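Local structure of nicking enzyme (Staphylococcus aureus, 4HTE) at residues I113-T118 with E133-E138. The protein is the helical C-terminal domain of a plasmid-encoded DNA relaxase that probably nicks the origin of transfer to start conjugative spread of antibiotic resistance. Sequence-based numbering, arbitrary orientation.
Sequences IFITRT and EDIVKE
Ile135 pushes its branched side chain between Phe114, Ile115 and Thr118 of the neighbouring helix, and apolar contact of this kind makes up most of the interface. Its two branches divide the work. CG1 stands anti to the backbone N (chi1 -161°), which carries CD1 out to the phenyl ring, where it lies 3.4 Å from Phe114 CE2, oblique to the ring. The other branch serves Ile115: the CG2 methyl of Ile135 is 3.4 Å from Ile115 CG1 and nearly as close to Ile115 CD1. A beta-branched residue suits this place because branching at CB lets one residue touch Phe114 through the CG1-CD1 arm and Ile115 through the CG2 methyl. Val136 adds a looser contact at the margin, its CG2 lying 4.4 Å from Ile115 CD1.

The two segments belong to consecutive helices, 109-122 and 130-152, joined by a short connection in an all-helical domain. Locally their axes approach to 9.7 Å at an angle of 105°, so the helices cross almost at right angles and touch over a small patch, with Ile115 and Ile135 nearest in backbone. Phe114, also packed on Pro41 and Ile42 of helix 41-58, is large enough to bridge from its own helix to both neighbours. The site lies away from the calcium-binding residues Asp320 and Asp328.

Polar groups border the patch without a hydrogen bond passing between the segments. Thr118 CB is 3.9 Å from Ile135 CD1; the small threonine side chain lets the end of the isoleucine come this close to its helix. Extended along its aliphatic part, Glu138 brings OE2 to 4.4 Å from Phe114 CZ, and the same oxygen forms a salt bridge with Lys142, one turn further along helix 130-152, which would help stabilise its charge beside the aromatic ring.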
loop_
_atom_site.group_PDB
_atom_site.type_symbol
_atom_site.label_atom_id
_atom_site.label_comp_id
_atom_site.label_asym_id
_atom_site.label_seq_id
_atom_site.Cartn_x
_atom_site.Cartn_y
_atom_site.Cartn_z
ATOM N N ILE A 113 18.126 -6.383 10.856
ATOM C CA ILE A 113 17.968 -5.133 11.587
ATOM C C ILE A 113 16.546 -4.982 12.111
ATOM O O ILE A 113 16.337 -4.670 13.283
ATOM C CB ILE A 113 18.296 -3.928 10.696
ATOM C CG1 ILE A 113 19.794 -3.891 10.392
ATOM C CG2 ILE A 113 17.872 -2.638 11.376
ATOM C CD1 ILE A 113 20.146 -3.055 9.187
ATOM N N PHE A 114 15.570 -5.201 11.235
ATOM C CA PHE A 114 14.167 -5.097 11.617
ATOM C C PHE A 114 13.855 -6.047 12.766
ATOM O O PHE A 114 13.270 -5.649 13.772
ATOM C CB PHE A 114 13.261 -5.405 10.424
ATOM C CG PHE A 114 11.800 -5.168 10.695
ATOM C CD1 PHE A 114 11.271 -3.887 10.648
ATOM C CD2 PHE A 114 10.953 -6.225 10.990
ATOM C CE1 PHE A 114 9.928 -3.664 10.895
ATOM C CE2 PHE A 114 9.607 -6.006 11.236
ATOM C CZ PHE A 114 9.097 -4.725 11.188
ATOM N N ILE A 115 14.255 -7.305 12.611
ATOM C CA ILE A 115 13.994 -8.321 13.622
ATOM C C ILE A 115 14.707 -7.984 14.925
ATOM O O ILE A 115 14.110 -8.027 15.998
ATOM C CB ILE A 115 14.448 -9.711 13.145
ATOM C CG1 ILE A 115 13.690 -10.100 11.873
ATOM C CG2 ILE A 115 14.233 -10.743 14.241
ATOM C CD1 ILE A 115 13.939 -11.513 11.404
ATOM N N THR A 116 15.985 -7.647 14.817
ATOM C CA THR A 116 16.790 -7.290 15.977
ATOM C C THR A 116 16.107 -6.205 16.797
ATOM O O THR A 116 15.967 -6.326 18.011
ATOM C CB THR A 116 18.180 -6.778 15.552
ATOM O OG1 THR A 116 18.945 -7.859 15.005
ATOM C CG2 THR A 116 18.927 -6.183 16.743
ATOM N N ARG A 117 15.678 -5.147 16.118
ATOM C CA ARG A 117 15.107 -3.983 16.782
ATOM C C ARG A 117 13.743 -4.270 17.399
ATOM O O ARG A 117 13.383 -3.692 18.424
ATOM C CB ARG A 117 14.990 -2.836 15.784
ATOM C CG ARG A 117 16.332 -2.321 15.297
ATOM C CD ARG A 117 17.068 -1.585 16.402
ATOM N NE ARG A 117 16.333 -0.401 16.831
ATOM C CZ ARG A 117 16.713 0.408 17.814
ATOM N NH1 ARG A 117 17.827 0.171 18.492
ATOM N NH2 ARG A 117 15.970 1.462 18.119
ATOM N N THR A 118 12.985 -5.160 16.771
ATOM C CA THR A 118 11.648 -5.480 17.248
ATOM C C THR A 118 11.718 -6.330 18.512
ATOM O O THR A 118 10.940 -6.132 19.444
ATOM C CB THR A 118 10.835 -6.227 16.176
ATOM O OG1 THR A 118 11.542 -6.198 14.931
ATOM C CG2 THR A 118 9.470 -5.578 15.990
ATOM N N GLU A 133 10.385 -16.348 11.657
ATOM C CA GLU A 133 9.906 -16.262 10.283
ATOM C C GLU A 133 8.703 -15.327 10.185
ATOM O O GLU A 133 8.547 -14.605 9.200
ATOM C CB GLU A 133 9.535 -17.655 9.763
ATOM C CG GLU A 133 8.524 -17.664 8.621
ATOM C CD GLU A 133 9.022 -16.951 7.376
ATOM O OE1 GLU A 133 10.048 -16.243 7.460
ATOM O OE2 GLU A 133 8.385 -17.103 6.312
ATOM N N ASP A 134 7.863 -15.345 11.215
ATOM C CA ASP A 134 6.641 -14.543 11.235
ATOM C C ASP A 134 6.929 -13.047 11.320
ATOM O O ASP A 134 6.257 -12.240 10.680
ATOM C CB ASP A 134 5.758 -14.964 12.413
ATOM C CG ASP A 134 4.945 -16.211 12.120
ATOM O OD1 ASP A 134 4.418 -16.330 10.993
ATOM O OD2 ASP A 134 4.833 -17.069 13.022
ATOM N N ILE A 135 7.928 -12.678 12.114
ATOM C CA ILE A 135 8.228 -11.270 12.345
ATOM C C ILE A 135 8.615 -10.571 11.040
ATOM O O ILE A 135 8.292 -9.403 10.839
ATOM C CB ILE A 135 9.344 -11.100 13.402
ATOM C CG1 ILE A 135 9.335 -9.681 13.980
ATOM C CG2 ILE A 135 10.691 -11.438 12.806
ATOM C CD1 ILE A 135 10.160 -8.675 13.200
ATOM N N VAL A 136 9.296 -11.288 10.149
ATOM C CA VAL A 136 9.685 -10.716 8.861
ATOM C C VAL A 136 8.439 -10.394 8.041
ATOM O O VAL A 136 8.371 -9.361 7.376
ATOM C CB VAL A 136 10.610 -11.665 8.063
ATOM C CG1 VAL A 136 9.876 -12.277 6.872
ATOM C CG2 VAL A 136 11.854 -10.923 7.599
ATOM N N LYS A 137 7.457 -11.287 8.100
ATOM C CA LYS A 137 6.183 -11.082 7.424
ATOM C C LYS A 137 5.612 -9.727 7.821
ATOM O O LYS A 137 4.948 -9.064 7.026
ATOM C CB LYS A 137 5.207 -12.198 7.805
ATOM C CG LYS A 137 3.871 -12.173 7.079
ATOM C CD LYS A 137 2.896 -13.159 7.713
ATOM C CE LYS A 137 1.598 -13.258 6.935
ATOM N NZ LYS A 137 1.774 -13.993 5.650
ATOM N N GLU A 138 5.876 -9.320 9.058
ATOM C CA GLU A 138 5.378 -8.050 9.569
ATOM C C GLU A 138 6.012 -6.879 8.825
ATOM O O GLU A 138 5.316 -5.955 8.409
ATOM C CB GLU A 138 5.658 -7.932 11.070
ATOM C CG GLU A 138 5.036 -6.715 11.733
ATOM C CD GLU A 138 5.385 -6.622 13.209
ATOM O OE1 GLU A 138 5.431 -7.675 13.880
ATOM O OE2 GLU A 138 5.621 -5.495 13.695
#